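Local structure of 3-carboxy-cis,cis-muconate cycloisomerase (Pseudomonas putida, 1RE5) at residues Ser303-Ala308 and His321-Thr326; Glu235-Leu240 and Glu325-Ile330; Pro225-Arg230 and His313-Gly318; Thr296-Leu301 and Cys332-Ala337. The protein is an enzyme of the helical superfamily that includes fumarase and adenylosuccinate lyase, assembled here as a tetramer of long, mostly helical subunits. One frame throughout, in Å; residues are numbered along the deposited sequence.

Contact 1. Residues Ser303-Ala308 and His321-Thr326; sequences STLFAA and HAEWET
The hydroxyl of Thr326 is turned back on its own helix: OG1 donates to Ala322 O at 2.8 Å, with a C=O...OG1 angle of 175°, so the hydroxyl approaches nearly in line with the carbonyl bond. With its polar side held there, the same oxygen is met from residues 303-308 by a methyl group, Thr304 CG2 at 3.9 Å. Thr304 and Thr326 are built alike at the first torsion, each with CG2 anti to the backbone N, and CG2 of Thr326 lies 4.1 Å from Thr304 CB. That methyl also touches the branch carbon of Leu305, with Thr326 CG2 4.0 Å from CG. Helices 286-307 and 319-347 run antiparallel here, their short axes 9.4 Å apart at an angle of 157°. They are consecutive members of the helical bundle at the centre of the subunit, and this contact lies at the end where the chain turns from one into the other. Leu305 CD2 reaches over the backbone of Glu323, 4.0 Å from its CA, and the two side chains stand roughly at right angles. The leucine meets CA and CB of Glu323, while the carboxylate continues past the interface to a salt bridge with Arg230. Thr304 also lines the pocket of a bound 2,3-dihydroxy-1,4-dithiobutane, and Thr296 of a second subunit packs against Thr304.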
loop_
_atom_site.group_PDB
_atom_site.type_symbol
_atom_site.label_atom_id
_atom_site.label_comp_id
_atom_site.label_asym_id
_atom_site.label_seq_id
_atom_site.Cartn_x
_atom_site.Cartn_y
_atom_site.Cartn_z
ATOM N N SER D 303 2.820 -0.657 4.992
ATOM C CA SER D 303 2.914 -1.792 4.095
ATOM C C SER D 303 4.348 -1.961 3.653
ATOM O O SER D 303 4.770 -3.079 3.359
ATOM C CB SER D 303 1.968 -1.635 2.904
ATOM O OG SER D 303 2.296 -0.504 2.134
ATOM N N THR D 304 5.114 -0.870 3.643
ATOM C CA THR D 304 6.519 -0.980 3.254
ATOM C C THR D 304 7.256 -1.872 4.251
ATOM O O THR D 304 8.020 -2.758 3.865
ATOM C CB THR D 304 7.234 0.387 3.196
ATOM O OG1 THR D 304 6.711 1.162 2.105
ATOM C CG2 THR D 304 8.733 0.189 2.976
ATOM N N LEU D 305 7.025 -1.646 5.538
ATOM C CA LEU D 305 7.679 -2.465 6.534
ATOM C C LEU D 305 7.216 -3.912 6.389
ATOM O O LEU D 305 8.015 -4.844 6.532
ATOM C CB LEU D 305 7.388 -1.921 7.921
ATOM C CG LEU D 305 8.030 -0.548 8.158
ATOM C CD1 LEU D 305 7.702 -0.052 9.546
ATOM C CD2 LEU D 305 9.538 -0.647 7.988
ATOM N N PHE D 306 5.941 -4.129 6.089
ATOM C CA PHE D 306 5.490 -5.508 5.906
ATOM C C PHE D 306 6.209 -6.102 4.695
ATOM O O PHE D 306 6.745 -7.205 4.746
ATOM C CB PHE D 306 3.976 -5.578 5.677
ATOM C CG PHE D 306 3.170 -5.616 6.947
ATOM C CD1 PHE D 306 2.548 -4.472 7.425
ATOM C CD2 PHE D 306 3.056 -6.800 7.678
ATOM C CE1 PHE D 306 1.823 -4.504 8.614
ATOM C CE2 PHE D 306 2.337 -6.845 8.868
ATOM C CZ PHE D 306 1.714 -5.692 9.339
ATOM N N ALA D 307 6.230 -5.348 3.604
ATOM C CA ALA D 307 6.871 -5.801 2.378
ATOM C C ALA D 307 8.364 -6.149 2.529
ATOM O O ALA D 307 8.893 -6.957 1.758
ATOM C CB ALA D 307 6.699 -4.757 1.302
ATOM N N ALA D 308 9.039 -5.552 3.514
ATOM C CA ALA D 308 10.463 -5.797 3.702
ATOM C C ALA D 308 10.784 -6.912 4.690
ATOM O O ALA D 308 11.936 -7.074 5.081
ATOM C CB ALA D 308 11.152 -4.509 4.130
ATOM N N HIS D 321 17.500 -1.952 4.033
ATOM C CA HIS D 321 17.711 -0.531 3.798
ATOM C C HIS D 321 16.376 0.200 3.754
ATOM O O HIS D 321 16.276 1.335 4.197
ATOM C CB HIS D 321 18.452 -0.311 2.484
ATOM C CG HIS D 321 19.867 -0.808 2.487
ATOM N ND1 HIS D 321 20.190 -2.147 2.573
ATOM C CD2 HIS D 321 21.045 -0.142 2.381
ATOM C CE1 HIS D 321 21.505 -2.284 2.517
ATOM N NE2 HIS D 321 22.048 -1.083 2.398
ATOM N N ALA D 322 15.343 -0.455 3.224
ATOM C CA ALA D 322 14.011 0.147 3.130
ATOM C C ALA D 322 13.396 0.535 4.487
ATOM O O ALA D 322 12.521 1.394 4.547
ATOM C CB ALA D 322 13.072 -0.799 2.401
ATOM N N GLU D 323 13.831 -0.095 5.575
ATOM C CA GLU D 323 13.279 0.227 6.890
ATOM C C GLU D 323 13.812 1.538 7.446
ATOM O O GLU D 323 13.081 2.298 8.065
ATOM C CB GLU D 323 13.624 -0.853 7.920
ATOM C CG GLU D 323 13.467 -2.293 7.477
ATOM C CD GLU D 323 13.908 -3.268 8.564
ATOM O OE1 GLU D 323 14.550 -2.823 9.539
ATOM O OE2 GLU D 323 13.629 -4.482 8.442
ATOM N N TRP D 324 15.095 1.795 7.223
ATOM C CA TRP D 324 15.772 2.966 7.779
ATOM C C TRP D 324 15.021 4.290 7.926
ATOM O O TRP D 324 14.945 4.844 9.027
ATOM C CB TRP D 324 17.102 3.192 7.047
ATOM C CG TRP D 324 18.025 1.997 7.138
ATOM C CD1 TRP D 324 17.808 0.831 7.835
ATOM C CD2 TRP D 324 19.273 1.822 6.453
ATOM N NE1 TRP D 324 18.842 -0.055 7.614
ATOM C CE2 TRP D 324 19.752 0.528 6.771
ATOM C CE3 TRP D 324 20.034 2.632 5.599
ATOM C CZ2 TRP D 324 20.953 0.032 6.264
ATOM C CZ3 TRP D 324 21.234 2.132 5.095
ATOM C CH2 TRP D 324 21.678 0.847 5.431
ATOM N N GLU D 325 14.465 4.806 6.844
ATOM C CA GLU D 325 13.759 6.074 6.936
ATOM C C GLU D 325 12.266 5.895 7.138
ATOM O O GLU D 325 11.598 6.788 7.640
ATOM C CB GLU D 325 14.018 6.900 5.677
ATOM C CG GLU D 325 15.500 7.155 5.427
ATOM C CD GLU D 325 16.138 8.024 6.505
ATOM O OE1 GLU D 325 15.959 7.729 7.714
ATOM O OE2 GLU D 325 16.825 9.007 6.139
ATOM N N THR D 326 11.744 4.734 6.767
ATOM C CA THR D 326 10.320 4.471 6.888
ATOM C C THR D 326 9.770 4.460 8.307
ATOM O O THR D 326 8.753 5.091 8.582
ATOM C CB THR D 326 9.960 3.136 6.205
ATOM O OG1 THR D 326 10.428 3.170 4.850
ATOM C CG2 THR D 326 8.450 2.904 6.212
#

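Contact 2. Residues Glu235-Leu240 and Glu325-Ile330; sequences EFASVL and ETLPDI
Ile330 pushes between Ala237 and Leu240, which stand one helical turn apart on the facing helix, and divides its two branches between them. Its CD1 comes to 4.0 Å from the methyl of Ala237, where the small side chain leaves a hollow deep enough for the longer branch. The shorter branch, CG2, rests in the bend of Leu240, 4.0 Å from CD2 and equally near CB. This division follows from the first torsion of Ile330, chi1 -64°, which sets CG2 anti to the backbone N and CG1 beside the backbone N, with CD1 extended beyond it. One turn earlier Leu327 fills the neighbouring place. Its CD2 touches the rim of the Phe236 ring, 4.1 Å from Phe236 CD2 and near the ring plane, while standing 4.5 Å from Ala237 CB. The phenyl ring and the leucine are set at about a right angle, with the edge of the ring as the touching surface. The two stretches belong to helices 231-257 and 319-347 of the central bundle that is the hallmark of the fumarase superfamily. They run roughly parallel, at 30°, and their short axes stay 10.4 Å apart, a spacing occupied by these branched and aromatic groups. Helix 319-347 is kinked here; Pro328 has no amide hydrogen to give the preceding turn, and Glu325 N makes no such bond either. Leu305 of helix 286-307 reaches both Ala237 and Ile330 from a third helix, and Leu118 and Leu122 of helix 106-142 pack on Phe236.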
loop_
_atom_site.group_PDB
_atom_site.type_symbol
_atom_site.label_atom_id
_atom_site.label_comp_id
_atom_site.label_asym_id
_atom_site.label_seq_id
_atom_site.Cartn_x
_atom_site.Cartn_y
_atom_site.Cartn_z
ATOM N N GLU D 235 5.574 -4.865 14.099
ATOM C CA GLU D 235 4.442 -4.825 15.023
ATOM C C GLU D 235 4.282 -3.430 15.629
ATOM O O GLU D 235 3.169 -2.911 15.732
ATOM C CB GLU D 235 4.617 -5.816 16.156
ATOM C CG GLU D 235 3.714 -5.528 17.336
ATOM C CD GLU D 235 3.804 -6.604 18.393
ATOM O OE1 GLU D 235 4.936 -6.945 18.813
ATOM O OE2 GLU D 235 2.738 -7.112 18.798
ATOM N N PHE D 236 5.394 -2.830 16.044
ATOM C CA PHE D 236 5.358 -1.488 16.623
ATOM C C PHE D 236 4.777 -0.495 15.617
ATOM O O PHE D 236 3.948 0.348 15.963
ATOM C CB PHE D 236 6.770 -1.047 17.030
ATOM C CG PHE D 236 6.838 0.354 17.563
ATOM C CD1 PHE D 236 6.171 0.703 18.732
ATOM C CD2 PHE D 236 7.574 1.329 16.901
ATOM C CE1 PHE D 236 6.242 2.015 19.235
ATOM C CE2 PHE D 236 7.649 2.645 17.398
ATOM C CZ PHE D 236 6.981 2.982 18.565
ATOM N N ALA D 237 5.213 -0.602 14.368
ATOM C CA ALA D 237 4.733 0.293 13.318
ATOM C C ALA D 237 3.245 0.073 13.099
ATOM O O ALA D 237 2.492 0.996 12.819
ATOM C CB ALA D 237 5.491 0.029 12.021
ATOM N N SER D 238 2.834 -1.174 13.238
ATOM C CA SER D 238 1.453 -1.545 13.048
ATOM C C SER D 238 0.521 -0.917 14.088
ATOM O O SER D 238 -0.568 -0.451 13.766
ATOM C CB SER D 238 1.348 -3.063 13.082
ATOM O OG SER D 238 -0.001 -3.438 13.059
ATOM N N VAL D 239 0.936 -0.900 15.346
ATOM C CA VAL D 239 0.093 -0.308 16.384
ATOM C C VAL D 239 0.014 1.195 16.144
ATOM O O VAL D 239 -1.040 1.806 16.303
ATOM C CB VAL D 239 0.649 -0.618 17.805
ATOM C CG1 VAL D 239 -0.249 0.003 18.872
ATOM C CG2 VAL D 239 0.722 -2.136 18.004
ATOM N N LEU D 240 1.135 1.793 15.750
ATOM C CA LEU D 240 1.144 3.225 15.451
ATOM C C LEU D 240 0.153 3.459 14.302
ATOM O O LEU D 240 -0.522 4.502 14.231
ATOM C CB LEU D 240 2.551 3.675 15.048
ATOM C CG LEU D 240 3.382 4.452 16.083
ATOM C CD1 LEU D 240 3.314 3.792 17.437
ATOM C CD2 LEU D 240 4.823 4.531 15.605
ATOM N N GLU D 325 14.465 4.806 6.844
ATOM C CA GLU D 325 13.759 6.074 6.936
ATOM C C GLU D 325 12.266 5.895 7.138
ATOM O O GLU D 325 11.598 6.788 7.640
ATOM C CB GLU D 325 14.018 6.900 5.677
ATOM C CG GLU D 325 15.500 7.155 5.427
ATOM C CD GLU D 325 16.138 8.024 6.505
ATOM O OE1 GLU D 325 15.959 7.729 7.714
ATOM O OE2 GLU D 325 16.825 9.007 6.139
ATOM N N THR D 326 11.744 4.734 6.767
ATOM C CA THR D 326 10.320 4.471 6.888
ATOM C C THR D 326 9.770 4.460 8.307
ATOM O O THR D 326 8.753 5.091 8.582
ATOM C CB THR D 326 9.960 3.136 6.205
ATOM O OG1 THR D 326 10.428 3.170 4.850
ATOM C CG2 THR D 326 8.450 2.904 6.212
ATOM N N LEU D 327 10.423 3.739 9.208
ATOM C CA LEU D 327 9.938 3.661 10.586
ATOM C C LEU D 327 9.944 5.046 11.230
ATOM O O LEU D 327 8.996 5.422 11.935
ATOM C CB LEU D 327 10.789 2.692 11.407
ATOM C CG LEU D 327 10.040 1.692 12.289
ATOM C CD1 LEU D 327 11.045 0.896 13.105
ATOM C CD2 LEU D 327 9.086 2.404 13.213
ATOM N N PRO D 328 11.011 5.829 11.005
ATOM C CA PRO D 328 10.989 7.153 11.629
ATOM C C PRO D 328 9.838 8.001 11.081
ATOM O O PRO D 328 9.147 8.684 11.835
ATOM C CB PRO D 328 12.367 7.716 11.287
ATOM C CG PRO D 328 13.218 6.482 11.265
ATOM C CD PRO D 328 12.353 5.522 10.482
ATOM N N ASP D 329 9.615 7.952 9.778
ATOM C CA ASP D 329 8.525 8.736 9.214
ATOM C C ASP D 329 7.204 8.415 9.891
ATOM O O ASP D 329 6.424 9.314 10.198
ATOM C CB ASP D 329 8.386 8.487 7.709
ATOM C CG ASP D 329 9.322 9.345 6.894
ATOM O OD1 ASP D 329 9.225 9.300 5.641
ATOM O OD2 ASP D 329 10.157 10.060 7.510
ATOM N N ILE D 330 6.950 7.128 10.111
ATOM C CA ILE D 330 5.709 6.710 10.747
ATOM C C ILE D 330 5.585 7.343 12.132
ATOM O O ILE D 330 4.560 7.932 12.458
ATOM C CB ILE D 330 5.639 5.178 10.861
ATOM C CG1 ILE D 330 5.607 4.554 9.467
ATOM C CG2 ILE D 330 4.397 4.775 11.638
ATOM C CD1 ILE D 330 5.721 3.054 9.452
#

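Contact 3. Residues Pro225-Arg230 and His313-Gly318; sequences PWHTQR and HERSLG
A type I beta turn from Trp226 to Gln229 presses His227 and Thr228 against residues 313-318. At its start, Trp226 O receives a weak bond from Arg230 NH1 and lies in plane at the guanidinium edge. His227 follows, with CB 3.4 Å from Glu314 O and its ring facing the end of Arg315. Arg315 NH1 stands over one face of that ring, 3.6 Å from CG and toward the rim, while the guanidinium plane is turned 72° from the ring; it is the edge of the cation that meets the imidazole. A bend at chi3 (-42°) brings the end of Arg315 back to the histidine, although its CB points away. The carbonyl of His227 is joined to Ser316 N through a water, 2.9 Å from His227 O and 3.0 Å from the amide. Thr228 makes the direct hydrogen bond: OG1 donates to His313 O at 2.6 Å, close to straight with the C=O direction. Its chi1 of 63° directs OG1 to that carbonyl and leaves CG2 beside the backbone of Glu314 and Arg315, 3.4 Å from Arg315 N. Lys249 of a third subunit also binds His313 O. Arg230, the N-cap of helix 231-257, forms a salt bridge to Asp111 of helix 106-142 and also reaches helix 319-347. The two loops thus meet beside the ends of these helices, next to the third subunit, whose Lys165 pairs with Glu314.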
loop_
_atom_site.group_PDB
_atom_site.type_symbol
_atom_site.label_atom_id
_atom_site.label_comp_id
_atom_site.label_asym_id
_atom_site.label_seq_id
_atom_site.Cartn_x
_atom_site.Cartn_y
_atom_site.Cartn_z
ATOM N N PRO D 225 19.632 -13.508 18.379
ATOM C CA PRO D 225 19.752 -12.273 17.588
ATOM C C PRO D 225 18.651 -12.277 16.527
ATOM O O PRO D 225 18.161 -13.339 16.154
ATOM C CB PRO D 225 21.144 -12.397 16.974
ATOM C CG PRO D 225 21.906 -13.150 18.026
ATOM C CD PRO D 225 20.922 -14.225 18.427
ATOM N N TRP D 226 18.263 -11.106 16.035
ATOM C CA TRP D 226 17.200 -11.040 15.028
ATOM C C TRP D 226 17.528 -10.160 13.811
ATOM O O TRP D 226 16.701 -9.363 13.378
ATOM C CB TRP D 226 15.895 -10.561 15.676
ATOM C CG TRP D 226 16.097 -9.414 16.629
ATOM C CD1 TRP D 226 16.613 -9.482 17.892
ATOM C CD2 TRP D 226 15.862 -8.024 16.367
ATOM N NE1 TRP D 226 16.718 -8.222 18.432
ATOM C CE2 TRP D 226 16.265 -7.309 17.518
ATOM C CE3 TRP D 226 15.353 -7.311 15.268
ATOM C CZ2 TRP D 226 16.178 -5.915 17.604
ATOM C CZ3 TRP D 226 15.267 -5.920 15.352
ATOM C CH2 TRP D 226 15.679 -5.239 16.516
ATOM N N HIS D 227 18.726 -10.326 13.250
ATOM C CA HIS D 227 19.137 -9.534 12.092
ATOM C C HIS D 227 18.152 -9.589 10.920
ATOM O O HIS D 227 17.960 -8.581 10.229
ATOM C CB HIS D 227 20.522 -9.972 11.594
ATOM C CG HIS D 227 21.618 -9.770 12.591
ATOM N ND1 HIS D 227 21.772 -8.595 13.297
ATOM C CD2 HIS D 227 22.603 -10.595 13.014
ATOM C CE1 HIS D 227 22.803 -8.708 14.116
ATOM N NE2 HIS D 227 23.324 -9.912 13.965
ATOM N N THR D 228 17.541 -10.751 10.681
ATOM C CA THR D 228 16.599 -10.877 9.573
ATOM C C THR D 228 15.194 -11.364 9.977
ATOM O O THR D 228 14.428 -11.877 9.143
ATOM C CB THR D 228 17.175 -11.772 8.439
ATOM O OG1 THR D 228 17.398 -13.104 8.914
ATOM C CG2 THR D 228 18.487 -11.209 7.946
ATOM N N GLN D 229 14.874 -11.208 11.263
ATOM C CA GLN D 229 13.550 -11.539 11.793
ATOM C C GLN D 229 13.078 -10.173 12.319
ATOM O O GLN D 229 13.357 -9.808 13.471
ATOM C CB GLN D 229 13.657 -12.547 12.939
ATOM C CG GLN D 229 14.094 -13.965 12.534
ATOM C CD GLN D 229 13.127 -14.660 11.581
ATOM O OE1 GLN D 229 11.963 -14.272 11.466
ATOM N NE2 GLN D 229 13.606 -15.703 10.906
ATOM N N ARG D 230 12.366 -9.424 11.476
ATOM C CA ARG D 230 11.944 -8.071 11.830
ATOM C C ARG D 230 10.519 -7.857 12.377
ATOM O O ARG D 230 10.058 -6.707 12.476
ATOM C CB ARG D 230 12.150 -7.172 10.609
ATOM C CG ARG D 230 13.296 -7.608 9.713
ATOM C CD ARG D 230 14.611 -7.409 10.406
ATOM N NE ARG D 230 14.979 -5.998 10.454
ATOM C CZ ARG D 230 15.917 -5.504 11.259
ATOM N NH1 ARG D 230 16.576 -6.309 12.086
ATOM N NH2 ARG D 230 16.207 -4.212 11.232
ATOM N N HIS D 313 18.561 -14.866 4.492
ATOM C CA HIS D 313 19.631 -15.373 5.323
ATOM C C HIS D 313 20.012 -14.564 6.561
ATOM O O HIS D 313 19.144 -14.159 7.345
ATOM C CB HIS D 313 20.853 -15.581 4.440
ATOM C CG HIS D 313 20.648 -16.612 3.377
ATOM N ND1 HIS D 313 20.125 -17.861 3.645
ATOM C CD2 HIS D 313 20.941 -16.601 2.057
ATOM C CE1 HIS D 313 20.112 -18.578 2.534
ATOM N NE2 HIS D 313 20.603 -17.837 1.556
ATOM N N GLU D 314 21.312 -14.330 6.731
ATOM C CA GLU D 314 21.823 -13.621 7.902
ATOM C C GLU D 314 21.783 -12.096 7.867
ATOM O O GLU D 314 21.905 -11.455 8.903
ATOM C CB GLU D 314 23.246 -14.096 8.199
ATOM C CG GLU D 314 23.311 -15.530 8.689
ATOM C CD GLU D 314 22.692 -16.503 7.706
ATOM O OE1 GLU D 314 23.164 -16.553 6.539
ATOM O OE2 GLU D 314 21.739 -17.213 8.103
ATOM N N ARG D 315 21.633 -11.521 6.680
ATOM C CA ARG D 315 21.549 -10.079 6.539
ATOM C C ARG D 315 21.110 -9.845 5.114
ATOM O O ARG D 315 21.705 -10.387 4.180
ATOM C CB ARG D 315 22.895 -9.422 6.789
ATOM C CG ARG D 315 22.761 -7.965 7.192
ATOM C CD ARG D 315 24.105 -7.325 7.423
ATOM N NE ARG D 315 25.015 -8.214 8.149
ATOM C CZ ARG D 315 24.806 -8.654 9.383
ATOM N NH1 ARG D 315 23.721 -8.289 10.046
ATOM N NH2 ARG D 315 25.679 -9.469 9.947
ATOM N N SER D 316 20.062 -9.046 4.952
ATOM C CA SER D 316 19.497 -8.772 3.640
ATOM C C SER D 316 19.835 -7.371 3.147
ATOM O O SER D 316 19.891 -6.437 3.944
ATOM C CB SER D 316 17.982 -8.970 3.728
ATOM O OG SER D 316 17.311 -8.406 2.625
ATOM N N LEU D 317 20.087 -7.224 1.847
ATOM C CA LEU D 317 20.390 -5.907 1.289
ATOM C C LEU D 317 19.181 -5.407 0.510
ATOM O O LEU D 317 18.528 -6.175 -0.205
ATOM C CB LEU D 317 21.639 -5.957 0.388
ATOM C CG LEU D 317 21.732 -6.738 -0.930
ATOM C CD1 LEU D 317 20.871 -7.975 -0.840
ATOM C CD2 LEU D 317 21.286 -5.891 -2.087
ATOM N N GLY D 318 18.871 -4.124 0.662
ATOM C CA GLY D 318 17.725 -3.559 -0.026
ATOM C C GLY D 318 16.523 -3.545 0.898
ATOM O O GLY D 318 16.061 -2.477 1.318
HETATM O O HOH W 1 18.873 -8.088 7.559
#

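Contact 4. Residues Thr296-Leu301 and Cys332-Ala337; sequences TRVPGL and CLVSGA
Within the antiparallel pair formed by helices 286-307 and 319-347, Leu333 projects from the second helix into a notch bounded by Arg297, Val298 and Leu301 of the first. Arg297 and Val298 are neighbours in sequence and Leu301 lies about one turn further on; CD2 of Leu333 meets Leu301 and Arg297, and its CB meets Val298. That CD2 lies 3.5 Å from Leu301 CD1, with the two leucines crossing at about a right angle. The same methyl sits over one face of the Arg297 guanidinium, 3.9 Å from NH2 and offset toward the rim, so an apolar group covers part of the flat cation. The bends of Arg297 at chi2 and chi3 (-107° and -77°) bring the guanidinium back beside the leucine; CB of the arginine also lies near the methyl. On the other flank, Val298 CG2 is 4.2 Å from Leu333 CB and reaches Val334 CG2 at 4.5 Å. The short axes are 10.5 Å apart and inclined at 156°. Behind the interface, Ser335 OG donates to Cys332 O at 2.7 Å, tilted out of the carbonyl plane, and Gly336 N bonds the same oxygen, a double grip within one turn. Helix 231-257 packs on the pair, with Ala244 against Val298 and Val243 against Val334, and Leu301 meets Leu301 of a second subunit. Arg297, together with Thr296, Pro299 and Gly300, belongs to the pocket of a bound 2,3-dihydroxy-1,4-dithiobutane. In fumarase-superfamily tetramers the long central helices of each subunit pack together into the core bundle, to which this antiparallel pair belongs.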
loop_
_atom_site.group_PDB
_atom_site.type_symbol
_atom_site.label_atom_id
_atom_site.label_comp_id
_atom_site.label_asym_id
_atom_site.label_seq_id
_atom_site.Cartn_x
_atom_site.Cartn_y
_atom_site.Cartn_z
ATOM N N THR D 296 -4.067 8.931 6.075
ATOM C CA THR D 296 -3.964 8.677 4.642
ATOM C C THR D 296 -2.551 8.242 4.249
ATOM O O THR D 296 -2.382 7.388 3.389
ATOM C CB THR D 296 -4.310 9.931 3.837
ATOM O OG1 THR D 296 -5.587 10.423 4.252
ATOM C CG2 THR D 296 -4.345 9.615 2.355
ATOM N N ARG D 297 -1.543 8.823 4.898
ATOM C CA ARG D 297 -0.140 8.530 4.611
ATOM C C ARG D 297 0.422 7.268 5.233
ATOM O O ARG D 297 1.170 6.537 4.595
ATOM C CB ARG D 297 0.739 9.691 5.076
ATOM C CG ARG D 297 0.512 10.983 4.339
ATOM C CD ARG D 297 1.665 11.236 3.441
ATOM N NE ARG D 297 2.821 11.728 4.172
ATOM C CZ ARG D 297 4.061 11.279 3.988
ATOM N NH1 ARG D 297 4.305 10.304 3.104
ATOM N NH2 ARG D 297 5.062 11.848 4.656
ATOM N N VAL D 298 0.080 7.030 6.490
ATOM C CA VAL D 298 0.617 5.898 7.226
ATOM C C VAL D 298 0.402 4.511 6.636
ATOM O O VAL D 298 1.340 3.717 6.615
ATOM C CB VAL D 298 0.118 5.935 8.706
ATOM C CG1 VAL D 298 0.558 4.689 9.463
ATOM C CG2 VAL D 298 0.659 7.184 9.401
ATOM N N PRO D 299 -0.813 4.196 6.132
ATOM C CA PRO D 299 -1.007 2.843 5.571
ATOM C C PRO D 299 0.072 2.428 4.554
ATOM O O PRO D 299 0.560 1.296 4.564
ATOM C CB PRO D 299 -2.410 2.905 4.955
ATOM C CG PRO D 299 -3.108 3.961 5.772
ATOM C CD PRO D 299 -2.027 5.023 5.967
ATOM N N GLY D 300 0.451 3.345 3.680
ATOM C CA GLY D 300 1.479 3.031 2.706
ATOM C C GLY D 300 2.837 2.798 3.355
ATOM O O GLY D 300 3.571 1.877 2.969
ATOM N N LEU D 301 3.183 3.624 4.338
ATOM C CA LEU D 301 4.463 3.470 5.016
ATOM C C LEU D 301 4.501 2.158 5.783
ATOM O O LEU D 301 5.537 1.500 5.866
ATOM C CB LEU D 301 4.720 4.647 5.956
ATOM C CG LEU D 301 4.851 5.944 5.169
ATOM C CD1 LEU D 301 4.935 7.123 6.110
ATOM C CD2 LEU D 301 6.082 5.838 4.265
ATOM N N CYS D 332 7.030 10.012 13.350
ATOM C CA CYS D 332 6.846 11.454 13.290
ATOM C C CYS D 332 5.431 11.826 12.878
ATOM O O CYS D 332 4.814 12.711 13.469
ATOM C CB CYS D 332 7.865 12.073 12.332
ATOM S SG CYS D 332 9.545 11.869 12.933
ATOM N N LEU D 333 4.919 11.137 11.865
ATOM C CA LEU D 333 3.569 11.374 11.359
ATOM C C LEU D 333 2.540 11.217 12.470
ATOM O O LEU D 333 1.641 12.049 12.632
ATOM C CB LEU D 333 3.264 10.386 10.230
ATOM C CG LEU D 333 3.026 10.888 8.795
ATOM C CD1 LEU D 333 3.460 12.341 8.628
ATOM C CD2 LEU D 333 3.787 9.979 7.836
ATOM N N VAL D 334 2.676 10.144 13.237
ATOM C CA VAL D 334 1.763 9.883 14.324
ATOM C C VAL D 334 1.932 10.900 15.460
ATOM O O VAL D 334 0.940 11.348 16.048
ATOM C CB VAL D 334 1.962 8.450 14.848
ATOM C CG1 VAL D 334 1.082 8.202 16.056
ATOM C CG2 VAL D 334 1.624 7.450 13.741
ATOM N N SER D 335 3.175 11.279 15.765
ATOM C CA SER D 335 3.422 12.243 16.838
ATOM C C SER D 335 2.739 13.559 16.496
ATOM O O SER D 335 2.214 14.247 17.365
ATOM C CB SER D 335 4.919 12.471 17.026
ATOM O OG SER D 335 5.429 13.304 16.001
ATOM N N GLY D 336 2.738 13.907 15.218
ATOM C CA GLY D 336 2.087 15.133 14.806
ATOM C C GLY D 336 0.580 15.035 14.939
ATOM O O GLY D 336 -0.084 16.029 15.249
ATOM N N ALA D 337 0.024 13.844 14.703
ATOM C CA ALA D 337 -1.426 13.659 14.804
ATOM C C ALA D 337 -1.866 13.694 16.259
ATOM O O ALA D 337 -2.878 14.300 16.587
ATOM C CB ALA D 337 -1.864 12.332 14.144
#

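Contacts 1 and 4 join the same two helices, 286-307 and 319-347, at points whose centres are 14 Å apart, with contact 1 nested inside the loop that contact 4 closes. Contact 2 brings helix 231-257 to this pair: its centre is 9 Å from that of contact 1, where Leu305 CD1 meets Ile330 CD1 at 3.7 Å, and 8 Å from that of contact 4, where Leu240 O lies 3.7 Å from Val334 CG2. Contact 3 is farther off, 25 Å from contact 4 between centres, but is tied to contact 1 by the salt bridge from Arg230 NH2 to Glu323 OE1 at 2.7 Å. Contacts 1 and 4 both contribute residues to pockets holding 2,3-dihydroxy-1,4-dithiobutane, probably carried over from crystallisation.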